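DTDP-4-dehydrorhamnose reductase (Bacillus anthracis, PDB 3SC6) catalyses the NADPH-dependent reduction of dTDP-4-dehydro-L-rhamnose to dTDP-L-rhamnose, the final step in making this activated sugar, on a Rossmann fold. Local coordinates at residues L40-I45 with R88-A93; Y118-N123 with H259-L264; W155-Y160 with E278-E283. All blocks are in the same frame, centred on the assembly; numbering follows the deposited sequence. Where two conformers were deposited one is given.

Contact 1. Residues L40-I45 with R88-A93; sequences LDITNI and RNVAVA. With NAP (NADP nicotinamide-adenine-dinucleotide phosphate), chain G.
Asn89, on helix 76-97, reaches with its amide to the backbone of Ile42 in the loop that follows strand 30-35, and the polar part of the contact rests on this pair. ND2 of Asn89 donates to O of Ile42 over 3.0 Å, in the carbonyl plane, with an N-H...O angle of 156°. The other end of the amide is fixed by its helical neighbour: NE and NH1 of Arg88 approach side-on and both donate to OD1 of Asn89. Gripped at both ends, the amide has little freedom to flip.

Apolar contacts flank the bond. CG1 of Ile42 meets CG2 of Val90 at 3.9 Å, and Ile45 brings CB, CG1 and CD1 against the amide of Asn89; both pairs cross at about a right angle. CG1 of Ile45 lies anti to its N (chi1 -167°), which carries CD1 out to the OD1 end of the amide.

A further set of hydrogen bonds reads the adenine of NADP. N of Ile42 donates to N1A of NADP at 3.0 Å. N6A of NADP donates to OD1 of Asp41, also at 3.0 Å. That same OD1 closes an Asx turn with N of Thr43 and accepts from OG1 of Thr43, both from one face of the carboxylate.

The peptides of Ile42 are thus used in two directions, N-H toward the base and C=O toward the helix, tying adenine recognition to the Rossmann framework.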
loop_
_atom_site.group_PDB
_atom_site.type_symbol
_atom_site.label_atom_id
_atom_site.label_comp_id
_atom_site.label_asym_id
_atom_site.label_seq_id
_atom_site.Cartn_x
_atom_site.Cartn_y
_atom_site.Cartn_z
ATOM N N LEU A 40 18.949 -5.941 3.074
ATOM C CA LEU A 40 18.891 -4.489 2.868
ATOM C C LEU A 40 18.077 -3.834 3.977
ATOM O O LEU A 40 16.866 -3.632 3.839
ATOM C CB LEU A 40 18.285 -4.151 1.500
ATOM C CG LEU A 40 18.144 -2.661 1.142
ATOM C CD1 LEU A 40 19.476 -1.941 1.238
ATOM C CD2 LEU A 40 17.543 -2.490 -0.251
ATOM N N ASP A 41 18.747 -3.518 5.083
ATOM C CA ASP A 41 18.096 -2.888 6.223
ATOM C C ASP A 41 17.926 -1.402 5.919
ATOM O O ASP A 41 18.895 -0.652 5.854
ATOM C CB ASP A 41 18.912 -3.100 7.497
ATOM C CG ASP A 41 18.248 -2.507 8.721
ATOM O OD1 ASP A 41 17.173 -1.889 8.585
ATOM O OD2 ASP A 41 18.802 -2.661 9.826
ATOM N N ILE A 42 16.676 -0.999 5.741
ATOM C CA ILE A 42 16.317 0.380 5.431
ATOM C C ILE A 42 16.855 1.372 6.471
ATOM O O ILE A 42 17.214 2.498 6.130
ATOM C CB ILE A 42 14.779 0.514 5.377
ATOM C CG1 ILE A 42 14.335 1.836 4.778
ATOM C CG2 ILE A 42 14.175 0.317 6.749
ATOM C CD1 ILE A 42 12.816 1.973 4.769
ATOM N N THR A 43 16.928 0.944 7.730
ATOM C CA THR A 43 17.417 1.804 8.813
ATOM C C THR A 43 18.941 1.944 8.874
ATOM O O THR A 43 19.458 2.691 9.702
ATOM C CB THR A 43 16.924 1.306 10.182
ATOM O OG1 THR A 43 17.444 -0.002 10.440
ATOM C CG2 THR A 43 15.405 1.272 10.220
ATOM N N ASN A 44 19.656 1.217 8.018
ATOM C CA ASN A 44 21.122 1.276 7.980
ATOM C C ASN A 44 21.535 2.000 6.698
ATOM O O ASN A 44 21.639 1.393 5.633
ATOM C CB ASN A 44 21.712 -0.137 8.038
ATOM C CG ASN A 44 23.231 -0.144 8.040
ATOM O OD1 ASN A 44 23.876 0.898 7.915
ATOM N ND2 ASN A 44 23.807 -1.326 8.180
ATOM N N ILE A 45 21.772 3.303 6.817
ATOM C CA ILE A 45 22.151 4.130 5.674
ATOM C C ILE A 45 23.440 3.660 4.994
ATOM O O ILE A 45 23.529 3.648 3.765
ATOM C CB ILE A 45 22.257 5.625 6.076
ATOM C CG1 ILE A 45 22.345 6.515 4.830
ATOM C CG2 ILE A 45 23.404 5.847 7.067
ATOM C CD1 ILE A 45 22.388 8.004 5.136
ATOM N N ARG A 88 13.970 8.358 4.223
ATOM C CA ARG A 88 14.963 9.412 4.064
ATOM C C ARG A 88 16.281 8.809 3.540
ATOM O O ARG A 88 16.910 9.376 2.643
ATOM C CB ARG A 88 15.099 10.162 5.400
ATOM C CG ARG A 88 16.045 11.363 5.459
ATOM C CD ARG A 88 17.498 11.002 5.316
ATOM N NE ARG A 88 17.867 10.049 6.355
ATOM C CZ ARG A 88 18.242 10.379 7.589
ATOM N NH1 ARG A 88 18.554 9.422 8.454
ATOM N NH2 ARG A 88 18.294 11.652 7.968
ATOM N N ASN A 89 16.670 7.651 4.073
ATOM C CA ASN A 89 17.902 6.965 3.654
ATOM C C ASN A 89 17.807 6.485 2.206
ATOM O O ASN A 89 18.751 6.626 1.427
ATOM C CB ASN A 89 18.188 5.756 4.555
ATOM C CG ASN A 89 18.419 6.139 6.005
ATOM O OD1 ASN A 89 18.589 7.309 6.332
ATOM N ND2 ASN A 89 18.453 5.140 6.880
ATOM N N VAL A 90 16.667 5.896 1.854
ATOM C CA VAL A 90 16.458 5.400 0.492
ATOM C C VAL A 90 16.369 6.579 -0.468
ATOM O O VAL A 90 16.708 6.456 -1.644
ATOM C CB VAL A 90 15.192 4.526 0.391
ATOM C CG1 VAL A 90 14.913 4.131 -1.054
ATOM C CG2 VAL A 90 15.337 3.292 1.283
ATOM N N ALA A 91 15.918 7.724 0.046
ATOM C CA ALA A 91 15.795 8.932 -0.759
ATOM C C ALA A 91 17.191 9.425 -1.119
ATOM O O ALA A 91 17.488 9.680 -2.290
ATOM C CB ALA A 91 15.031 9.994 -0.006
ATOM N N VAL A 92 18.046 9.550 -0.107
ATOM C CA VAL A 92 19.422 10.000 -0.303
ATOM C C VAL A 92 20.119 9.146 -1.366
ATOM O O VAL A 92 20.647 9.671 -2.345
ATOM C CB VAL A 92 20.230 9.932 1.017
ATOM C CG1 VAL A 92 21.691 10.253 0.772
ATOM C CG2 VAL A 92 19.632 10.867 2.062
ATOM N N ALA A 93 20.101 7.829 -1.172
ATOM C CA ALA A 93 20.730 6.898 -2.111
ATOM C C ALA A 93 20.157 7.051 -3.521
ATOM O O ALA A 93 20.901 7.057 -4.503
ATOM C CB ALA A 93 20.563 5.471 -1.626
HETATM P PA NAP G . 4.094 -5.720 4.682
HETATM O O1A NAP G . 4.266 -5.483 6.162
HETATM O O2A NAP G . 3.791 -7.118 4.188
HETATM O O5B NAP G . 5.402 -5.192 3.908
HETATM C C5B NAP G . 6.412 -4.427 4.559
HETATM C C4B NAP G . 7.727 -5.198 4.502
HETATM O O4B NAP G . 8.806 -4.356 4.937
HETATM C C3B NAP G . 7.712 -6.427 5.410
HETATM O O3B NAP G . 8.006 -7.623 4.684
HETATM C C2B NAP G . 8.795 -6.158 6.430
HETATM O O2B NAP G . 9.489 -7.346 6.805
HETATM C C1B NAP G . 9.695 -5.162 5.709
HETATM N N9A NAP G . 10.578 -4.415 6.646
HETATM C C8A NAP G . 10.364 -4.156 7.950
HETATM N N7A NAP G . 11.429 -3.479 8.438
HETATM C C5A NAP G . 12.311 -3.329 7.432
HETATM C C6A NAP G . 13.647 -2.699 7.314
HETATM N N6A NAP G . 14.226 -2.100 8.384
HETATM N N1A NAP G . 14.266 -2.730 6.112
HETATM C C2A NAP G . 13.682 -3.326 5.053
HETATM N N3A NAP G . 12.468 -3.908 5.143
HETATM C C4A NAP G . 11.773 -3.923 6.309
HETATM O O3 NAP G . 2.957 -4.712 4.132
HETATM P PN NAP G . 2.741 -4.397 2.558
HETATM O O1N NAP G . 1.267 -4.148 2.338
HETATM O O2N NAP G . 3.481 -5.404 1.714
HETATM O O5D NAP G . 3.503 -2.995 2.380
HETATM C C5D NAP G . 3.375 -2.246 1.171
HETATM C C4D NAP G . 3.301 -0.750 1.470
HETATM O O4D NAP G . 1.946 -0.288 1.352
HETATM C C3D NAP G . 3.773 -0.398 2.878
HETATM O O3D NAP G . 4.798 0.597 2.820
HETATM C C2D NAP G . 2.551 0.142 3.591
HETATM O O2D NAP G . 2.911 1.236 4.434
HETATM C C1D NAP G . 1.615 0.559 2.461
HETATM N N1N NAP G . 0.189 0.435 2.801
HETATM C C2N NAP G . -0.324 -0.760 3.139
HETATM C C3N NAP G . -1.674 -0.894 3.459
HETATM C C7N NAP G . -2.217 -2.247 3.837
HETATM O O7N NAP G . -1.443 -3.190 3.927
HETATM N N7N NAP G . -3.519 -2.405 4.064
HETATM C C4N NAP G . -2.493 0.231 3.418
HETATM C C5N NAP G . -1.944 1.451 3.061
HETATM C C6N NAP G . -0.590 1.527 2.751
HETATM P P2B NAP G . 9.236 -8.026 8.246
HETATM O O1X NAP G . 9.937 -9.357 8.120
HETATM O O2X NAP G . 9.874 -7.081 9.235
HETATM O O3X NAP G . 7.734 -8.116 8.361
#

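Contact 2. Residues Y118-N123 with H259-L264; sequences YDEFHN and HNMLRL
A surface contact between a loop turn and the start of a short helix brings Glu120 against Asn260 and Met261, and Phe121 against Met261. The loop runs from strand 100-106 to helix 129-144, and Asp119 to His122 form a type I turn within it; His259 is the N-cap residue of helix 260-264.

Glu120 makes the largest contribution from the loop. Its chain bends about the CB-CG bond (chi2 68°), bringing the carboxylate to the first turn of the helix, where OE1 lies beside CB of Asn260 at 3.4 Å. OE2 accepts a weak bond from N of Met261, 3.4 Å long. A water donates to OE2 of Glu120 at 2.6 Å and in turn accepts, weakly, from N of Leu262. An anion at a helix N-terminus is probably stabilised by the N-H groups there, although the one direct N-H bond across the contact is weak.

The aliphatic part of Glu120 packs across CB and CG of Met261, whose chain then bends twice and turns its sulfur to the Phe121 ring. This Met-aromatic contact is oblique: SD of Met261 stands 5.1 Å from the centroid of the Phe121 ring, 52° off the normal.

Backbone bonds join Tyr118 to Gln258. Strand 208-211 backs the junction: Tyr210 touches Met261 and Leu262, and His211 accepts from ND1 of His259 through O and bonds OE2 of Glu120 weakly through N.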
loop_
_atom_site.group_PDB
_atom_site.type_symbol
_atom_site.label_atom_id
_atom_site.label_comp_id
_atom_site.label_asym_id
_atom_site.label_seq_id
_atom_site.Cartn_x
_atom_site.Cartn_y
_atom_site.Cartn_z
ATOM N N TYR A 118 -10.323 12.668 -0.482
ATOM C CA TYR A 118 -9.374 13.760 -0.634
ATOM C C TYR A 118 -8.582 13.605 -1.925
ATOM O O TYR A 118 -8.355 12.483 -2.384
ATOM C CB TYR A 118 -8.385 13.731 0.531
ATOM C CG TYR A 118 -9.020 13.838 1.898
ATOM C CD1 TYR A 118 -9.196 15.074 2.512
ATOM C CD2 TYR A 118 -9.442 12.699 2.579
ATOM C CE1 TYR A 118 -9.777 15.177 3.769
ATOM C CE2 TYR A 118 -10.025 12.790 3.834
ATOM C CZ TYR A 118 -10.189 14.033 4.423
ATOM O OH TYR A 118 -10.765 14.132 5.668
ATOM N N ASP A 119 -8.172 14.728 -2.517
ATOM C CA ASP A 119 -7.385 14.671 -3.746
ATOM C C ASP A 119 -5.926 14.776 -3.312
ATOM O O ASP A 119 -5.636 14.979 -2.128
ATOM C CB ASP A 119 -7.750 15.761 -4.770
ATOM C CG ASP A 119 -7.442 17.167 -4.292
ATOM O OD1 ASP A 119 -7.702 18.111 -5.064
ATOM O OD2 ASP A 119 -6.928 17.339 -3.168
ATOM N N GLU A 120 -5.011 14.668 -4.265
ATOM C CA GLU A 120 -3.593 14.729 -3.953
ATOM C C GLU A 120 -3.107 16.102 -3.489
ATOM O O GLU A 120 -2.004 16.211 -2.957
ATOM C CB GLU A 120 -2.754 14.287 -5.158
ATOM C CG GLU A 120 -3.022 12.871 -5.711
ATOM C CD GLU A 120 -4.397 12.690 -6.369
ATOM O OE1 GLU A 120 -5.213 13.634 -6.370
ATOM O OE2 GLU A 120 -4.645 11.592 -6.906
ATOM N N PHE A 121 -3.924 17.139 -3.654
ATOM C CA PHE A 121 -3.513 18.482 -3.250
ATOM C C PHE A 121 -3.896 18.946 -1.842
ATOM O O PHE A 121 -3.349 19.942 -1.362
ATOM C CB PHE A 121 -3.997 19.498 -4.277
ATOM C CG PHE A 121 -3.530 19.199 -5.660
ATOM C CD1 PHE A 121 -2.254 19.560 -6.066
ATOM C CD2 PHE A 121 -4.367 18.558 -6.563
ATOM C CE1 PHE A 121 -1.814 19.271 -7.342
ATOM C CE2 PHE A 121 -3.937 18.274 -7.840
ATOM C CZ PHE A 121 -2.660 18.631 -8.234
ATOM N N HIS A 122 -4.837 18.262 -1.190
ATOM C CA HIS A 122 -5.228 18.664 0.164
ATOM C C HIS A 122 -4.112 18.374 1.161
ATOM O O HIS A 122 -3.445 17.341 1.082
ATOM C CB HIS A 122 -6.540 18.011 0.628
ATOM C CG HIS A 122 -7.752 18.471 -0.124
ATOM N ND1 HIS A 122 -8.614 17.605 -0.763
ATOM C CD2 HIS A 122 -8.243 19.716 -0.339
ATOM C CE1 HIS A 122 -9.585 18.297 -1.336
ATOM N NE2 HIS A 122 -9.381 19.580 -1.095
ATOM N N ASN A 123 -3.912 19.306 2.086
ATOM C CA ASN A 123 -2.881 19.175 3.113
ATOM C C ASN A 123 -3.220 18.017 4.025
ATOM O O ASN A 123 -4.300 17.979 4.609
ATOM C CB ASN A 123 -2.756 20.452 3.946
ATOM C CG ASN A 123 -2.337 21.655 3.122
ATOM O OD1 ASN A 123 -2.009 21.530 1.942
ATOM N ND2 ASN A 123 -2.328 22.827 3.749
ATOM N N HIS A 259 -9.356 10.125 -7.422
ATOM C CA HIS A 259 -8.284 9.796 -8.354
ATOM C C HIS A 259 -8.034 10.881 -9.407
ATOM O O HIS A 259 -8.283 10.677 -10.598
ATOM C CB HIS A 259 -8.600 8.447 -9.006
ATOM C CG HIS A 259 -8.829 7.350 -8.010
ATOM N ND1 HIS A 259 -7.803 6.601 -7.473
ATOM C CD2 HIS A 259 -9.966 6.887 -7.441
ATOM C CE1 HIS A 259 -8.300 5.723 -6.619
ATOM N NE2 HIS A 259 -9.610 5.875 -6.583
ATOM N N ASN A 260 -7.520 12.026 -8.957
ATOM C CA ASN A 260 -7.234 13.145 -9.852
ATOM C C ASN A 260 -5.970 12.956 -10.687
ATOM O O ASN A 260 -6.047 12.881 -11.909
ATOM C CB ASN A 260 -7.136 14.458 -9.069
ATOM C CG ASN A 260 -8.430 14.821 -8.368
ATOM O OD1 ASN A 260 -9.427 14.105 -8.458
ATOM N ND2 ASN A 260 -8.421 15.947 -7.667
ATOM N N MET A 261 -4.813 12.884 -10.035
ATOM C CA MET A 261 -3.539 12.710 -10.751
ATOM C C MET A 261 -3.579 11.662 -11.859
ATOM O O MET A 261 -3.061 11.918 -12.943
ATOM C CB MET A 261 -2.382 12.463 -9.775
ATOM C CG MET A 261 -2.035 13.672 -8.896
ATOM S SD MET A 261 -1.348 15.093 -9.794
ATOM C CE MET A 261 0.165 14.374 -10.434
ATOM N N LEU A 262 -4.160 10.490 -11.605
ATOM C CA LEU A 262 -4.240 9.456 -12.649
ATOM C C LEU A 262 -5.048 9.974 -13.828
ATOM O O LEU A 262 -4.640 9.854 -14.977
ATOM C CB LEU A 262 -4.883 8.168 -12.133
ATOM C CG LEU A 262 -4.158 7.355 -11.067
ATOM C CD1 LEU A 262 -5.032 6.195 -10.616
ATOM C CD2 LEU A 262 -2.819 6.857 -11.601
ATOM N N ARG A 263 -6.202 10.548 -13.526
ATOM C CA ARG A 263 -7.089 11.100 -14.542
ATOM C C ARG A 263 -6.516 12.346 -15.223
ATOM O O ARG A 263 -6.772 12.575 -16.404
ATOM C CB ARG A 263 -8.466 11.340 -13.923
ATOM C CG ARG A 263 -9.489 12.076 -14.770
ATOM C CD ARG A 263 -10.836 12.041 -14.045
ATOM N NE ARG A 263 -10.713 12.456 -12.643
ATOM C CZ ARG A 263 -10.816 13.705 -12.193
ATOM N NH1 ARG A 263 -10.680 13.947 -10.892
ATOM N NH2 ARG A 263 -11.046 14.709 -13.025
ATOM N N LEU A 264 -5.734 13.137 -14.492
ATOM C CA LEU A 264 -5.129 14.344 -15.062
ATOM C C LEU A 264 -3.875 14.011 -15.887
ATOM O O LEU A 264 -3.414 14.838 -16.670
ATOM C CB LEU A 264 -4.772 15.363 -13.970
ATOM C CG LEU A 264 -5.901 15.971 -13.132
ATOM C CD1 LEU A 264 -5.322 16.863 -12.041
ATOM C CD2 LEU A 264 -6.878 16.750 -14.006
HETATM O O HOH W 1 -4.811 9.502 -8.504
#

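Contact 3. Residues W155-Y160 with E278-E283; sequences WLYGKY and ERFFIE. With NAP (NADP nicotinamide-adenine-dinucleotide phosphate), chain G.
OE1 of Glu283, the last residue of helix 273-283, is gripped by NZ of Lys159 in a 2.6 Å salt bridge and is also hydrogen-bonded to the hydroxyl of Tyr190. The ammonium group meets OE1 on its anti side, somewhat out of the carboxylate plane. The other oxygen is taken up within the helix: NH2 of Arg279 bonds OE2 of Glu283 on the syn side at 2.7 Å. One carboxylate thereby bridges two cations, one at each oxygen, and probably offsets the repulsion between them; Arg279 extends this salt-bridge network to Asp193. Lys159 runs out extended and turns only at its last torsion (chi4 60°), which brings NZ to the acid; NZ is itself hydrogen-bonded to Tyr190 OH.

Beside this polar cluster lies an aromatic one. Tyr157 presents the CD2-CE2 edge of its ring toward the face of Phe280 in an offset edge-to-face pair, with the Tyr157 and Phe280 centroids 5.6 Å apart and the planes at 62°. The closest carbons are CE2 of Tyr157 and CD1 of Phe280, at 3.7 Å. With CG anti to its backbone N (chi1 173°), Phe280 reaches across to the loop, where O of Gly158 lies near its ring plane, 3.4 Å from CE1 of Phe280.

Near the start of the 155-160 segment, CB of Leu156 packs 3.8 Å from C7N of the NADP carboxamide.

The contact therefore fastens helix 273-283 to the end of strand 148-157 and the loop that follows it. Strand 185-190 pairs with that strand, helix 191-202 touches Leu156 and Glu283, helix 16-24 supplies Gln20, whose OE1 accepts from N of Lys159, and helix 220-231 lies against Phe281.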
loop_
_atom_site.group_PDB
_atom_site.type_symbol
_atom_site.label_atom_id
_atom_site.label_comp_id
_atom_site.label_asym_id
_atom_site.label_seq_id
_atom_site.Cartn_x
_atom_site.Cartn_y
_atom_site.Cartn_z
ATOM N N TRP A 155 -6.289 -0.425 2.133
ATOM C CA TRP A 155 -6.985 -1.716 2.160
ATOM C C TRP A 155 -6.385 -2.636 1.117
ATOM O O TRP A 155 -7.089 -3.259 0.326
ATOM C CB TRP A 155 -8.462 -1.441 1.886
ATOM C CG TRP A 155 -9.164 -0.745 3.020
ATOM C CD1 TRP A 155 -8.758 0.383 3.672
ATOM C CD2 TRP A 155 -10.512 -0.978 3.451
ATOM N NE1 TRP A 155 -9.700 0.767 4.591
ATOM C CE2 TRP A 155 -10.798 -0.036 4.458
ATOM C CE3 TRP A 155 -11.483 -1.925 3.118
ATOM C CZ2 TRP A 155 -12.013 -0.011 5.133
ATOM C CZ3 TRP A 155 -12.688 -1.902 3.793
ATOM C CH2 TRP A 155 -12.944 -0.948 4.788
ATOM N N LEU A 156 -5.062 -2.711 1.142
ATOM C CA LEU A 156 -4.302 -3.523 0.215
ATOM C C LEU A 156 -4.296 -4.997 0.633
ATOM O O LEU A 156 -4.170 -5.309 1.817
ATOM C CB LEU A 156 -2.872 -2.975 0.161
ATOM C CG LEU A 156 -1.876 -3.573 -0.824
ATOM C CD1 LEU A 156 -2.383 -3.408 -2.245
ATOM C CD2 LEU A 156 -0.531 -2.891 -0.661
ATOM N N TYR A 157 -4.449 -5.894 -0.342
ATOM C CA TYR A 157 -4.451 -7.336 -0.082
ATOM C C TYR A 157 -3.984 -8.039 -1.350
ATOM O O TYR A 157 -4.343 -7.623 -2.454
ATOM C CB TYR A 157 -5.846 -7.835 0.289
ATOM C CG TYR A 157 -6.855 -7.748 -0.829
ATOM C CD1 TYR A 157 -7.589 -6.595 -1.048
ATOM C CD2 TYR A 157 -7.087 -8.840 -1.655
ATOM C CE1 TYR A 157 -8.518 -6.526 -2.075
ATOM C CE2 TYR A 157 -8.008 -8.786 -2.677
ATOM C CZ TYR A 157 -8.722 -7.631 -2.887
ATOM O OH TYR A 157 -9.641 -7.584 -3.910
ATOM N N GLY A 158 -3.196 -9.102 -1.199
ATOM C CA GLY A 158 -2.686 -9.848 -2.353
ATOM C C GLY A 158 -2.670 -11.357 -2.194
ATOM O O GLY A 158 -3.258 -11.905 -1.265
ATOM N N LYS A 159 -1.987 -12.025 -3.118
ATOM C CA LYS A 159 -1.880 -13.478 -3.104
ATOM C C LYS A 159 -1.095 -14.016 -1.926
ATOM O O LYS A 159 -1.465 -15.029 -1.331
ATOM C CB LYS A 159 -1.148 -13.989 -4.355
ATOM C CG LYS A 159 -1.788 -13.699 -5.691
ATOM C CD LYS A 159 -0.956 -14.336 -6.806
ATOM C CE LYS A 159 -1.572 -14.114 -8.175
ATOM N NZ LYS A 159 -1.698 -12.666 -8.514
ATOM N N TYR A 160 -0.010 -13.332 -1.592
ATOM C CA TYR A 160 0.852 -13.767 -0.507
ATOM C C TYR A 160 0.598 -13.062 0.816
ATOM O O TYR A 160 0.111 -11.935 0.851
ATOM C CB TYR A 160 2.298 -13.576 -0.956
ATOM C CG TYR A 160 2.541 -14.231 -2.300
ATOM C CD1 TYR A 160 2.891 -15.567 -2.401
ATOM C CD2 TYR A 160 2.385 -13.505 -3.473
ATOM C CE1 TYR A 160 3.091 -16.157 -3.636
ATOM C CE2 TYR A 160 2.582 -14.083 -4.703
ATOM C CZ TYR A 160 2.935 -15.405 -4.782
ATOM O OH TYR A 160 3.129 -15.969 -6.016
ATOM N N GLU A 278 -12.537 -9.965 -7.988
ATOM C CA GLU A 278 -12.810 -11.074 -8.891
ATOM C C GLU A 278 -11.523 -11.715 -9.359
ATOM O O GLU A 278 -11.335 -12.925 -9.226
ATOM C CB GLU A 278 -13.571 -10.625 -10.142
ATOM C CG GLU A 278 -14.933 -10.010 -9.914
ATOM C CD GLU A 278 -15.616 -9.637 -11.223
ATOM O OE1 GLU A 278 -15.060 -9.953 -12.300
ATOM O OE2 GLU A 278 -16.713 -9.042 -11.179
ATOM N N ARG A 279 -10.625 -10.891 -9.895
ATOM C CA ARG A 279 -9.351 -11.388 -10.406
ATOM C C ARG A 279 -8.485 -12.021 -9.306
ATOM O O ARG A 279 -7.522 -12.726 -9.601
ATOM C CB ARG A 279 -8.638 -10.310 -11.255
ATOM C CG ARG A 279 -7.385 -10.803 -11.980
ATOM C CD ARG A 279 -6.901 -9.815 -13.063
ATOM N NE ARG A 279 -6.425 -8.509 -12.608
ATOM C CZ ARG A 279 -5.143 -8.201 -12.394
ATOM N NH1 ARG A 279 -4.812 -6.979 -11.997
ATOM N NH2 ARG A 279 -4.185 -9.101 -12.596
ATOM N N PHE A 280 -8.848 -11.786 -8.046
ATOM C CA PHE A 280 -8.115 -12.365 -6.926
ATOM C C PHE A 280 -8.373 -13.865 -6.882
ATOM O O PHE A 280 -7.437 -14.658 -6.794
ATOM C CB PHE A 280 -8.529 -11.746 -5.596
ATOM C CG PHE A 280 -7.913 -12.425 -4.415
ATOM C CD1 PHE A 280 -6.671 -12.047 -3.947
ATOM C CD2 PHE A 280 -8.580 -13.460 -3.778
ATOM C CE1 PHE A 280 -6.102 -12.687 -2.861
ATOM C CE2 PHE A 280 -8.021 -14.102 -2.691
ATOM C CZ PHE A 280 -6.779 -13.716 -2.230
ATOM N N PHE A 281 -9.647 -14.252 -6.925
ATOM C CA PHE A 281 -10.009 -15.668 -6.900
ATOM C C PHE A 281 -9.546 -16.366 -8.170
ATOM O O PHE A 281 -9.088 -17.505 -8.125
ATOM C CB PHE A 281 -11.522 -15.870 -6.735
ATOM C CG PHE A 281 -12.072 -15.380 -5.420
ATOM C CD1 PHE A 281 -12.109 -16.223 -4.316
ATOM C CD2 PHE A 281 -12.580 -14.097 -5.292
ATOM C CE1 PHE A 281 -12.622 -15.786 -3.107
ATOM C CE2 PHE A 281 -13.095 -13.656 -4.083
ATOM C CZ PHE A 281 -13.116 -14.501 -2.992
ATOM N N ILE A 282 -9.667 -15.675 -9.302
ATOM C CA ILE A 282 -9.260 -16.229 -10.596
ATOM C C ILE A 282 -7.789 -16.625 -10.621
ATOM O O ILE A 282 -7.434 -17.697 -11.114
ATOM C CB ILE A 282 -9.518 -15.232 -11.753
ATOM C CG1 ILE A 282 -11.013 -14.929 -11.883
ATOM C CG2 ILE A 282 -9.019 -15.807 -13.065
ATOM C CD1 ILE A 282 -11.344 -13.954 -12.997
ATOM N N GLU A 283 -6.940 -15.762 -10.070
ATOM C CA GLU A 283 -5.502 -16.012 -10.036
ATOM C C GLU A 283 -5.026 -16.929 -8.899
ATOM O O GLU A 283 -3.996 -17.589 -9.033
ATOM C CB GLU A 283 -4.748 -14.679 -10.002
ATOM C CG GLU A 283 -5.000 -13.811 -11.232
ATOM C CD GLU A 283 -4.266 -12.482 -11.190
ATOM O OE1 GLU A 283 -3.635 -12.171 -10.161
ATOM O OE2 GLU A 283 -4.332 -11.739 -12.191
HETATM P PA NAP G . 4.094 -5.720 4.682
HETATM O O1A NAP G . 4.266 -5.483 6.162
HETATM O O2A NAP G . 3.791 -7.118 4.188
HETATM O O5B NAP G . 5.402 -5.192 3.908
HETATM C C5B NAP G . 6.412 -4.427 4.559
HETATM C C4B NAP G . 7.727 -5.198 4.502
HETATM O O4B NAP G . 8.806 -4.356 4.937
HETATM C C3B NAP G . 7.712 -6.427 5.410
HETATM O O3B NAP G . 8.006 -7.623 4.684
HETATM C C2B NAP G . 8.795 -6.158 6.430
HETATM O O2B NAP G . 9.489 -7.346 6.805
HETATM C C1B NAP G . 9.695 -5.162 5.709
HETATM N N9A NAP G . 10.578 -4.415 6.646
HETATM C C8A NAP G . 10.364 -4.156 7.950
HETATM N N7A NAP G . 11.429 -3.479 8.438
HETATM C C5A NAP G . 12.311 -3.329 7.432
HETATM C C6A NAP G . 13.647 -2.699 7.314
HETATM N N6A NAP G . 14.226 -2.100 8.384
HETATM N N1A NAP G . 14.266 -2.730 6.112
HETATM C C2A NAP G . 13.682 -3.326 5.053
HETATM N N3A NAP G . 12.468 -3.908 5.143
HETATM C C4A NAP G . 11.773 -3.923 6.309
HETATM O O3 NAP G . 2.957 -4.712 4.132
HETATM P PN NAP G . 2.741 -4.397 2.558
HETATM O O1N NAP G . 1.267 -4.148 2.338
HETATM O O2N NAP G . 3.481 -5.404 1.714
HETATM O O5D NAP G . 3.503 -2.995 2.380
HETATM C C5D NAP G . 3.375 -2.246 1.171
HETATM C C4D NAP G . 3.301 -0.750 1.470
HETATM O O4D NAP G . 1.946 -0.288 1.352
HETATM C C3D NAP G . 3.773 -0.398 2.878
HETATM O O3D NAP G . 4.798 0.597 2.820
HETATM C C2D NAP G . 2.551 0.142 3.591
HETATM O O2D NAP G . 2.911 1.236 4.434
HETATM C C1D NAP G . 1.615 0.559 2.461
HETATM N N1N NAP G . 0.189 0.435 2.801
HETATM C C2N NAP G . -0.324 -0.760 3.139
HETATM C C3N NAP G . -1.674 -0.894 3.459
HETATM C C7N NAP G . -2.217 -2.247 3.837
HETATM O O7N NAP G . -1.443 -3.190 3.927
HETATM N N7N NAP G . -3.519 -2.405 4.064
HETATM C C4N NAP G . -2.493 0.231 3.418
HETATM C C5N NAP G . -1.944 1.451 3.061
HETATM C C6N NAP G . -0.590 1.527 2.751
HETATM P P2B NAP G . 9.236 -8.026 8.246
HETATM O O1X NAP G . 9.937 -9.357 8.120
HETATM O O2X NAP G . 9.874 -7.081 9.235
HETATM O O3X NAP G . 7.734 -8.116 8.361
#

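The three contacts differ in burial, and their chemistry differs with it. Contact 3 is the buried one, pairing aromatic rings with a full salt bridge; contact 1 is partly buried and relies on a single neutral amide bond; contact 2, at the surface, has only weak direct bonding, a water and a sulfur-aromatic touch. Contacts 1 and 3 lie on opposite sides of the chain's centre, their own centres 30 Å apart, yet both touch the same NADP, one at the adenine and the other at the nicotinamide. Contacts 2 and 3 alternate along the chain, and their helices, 260-264 and 273-283, follow one another, so the C-terminal part is fastened back twice.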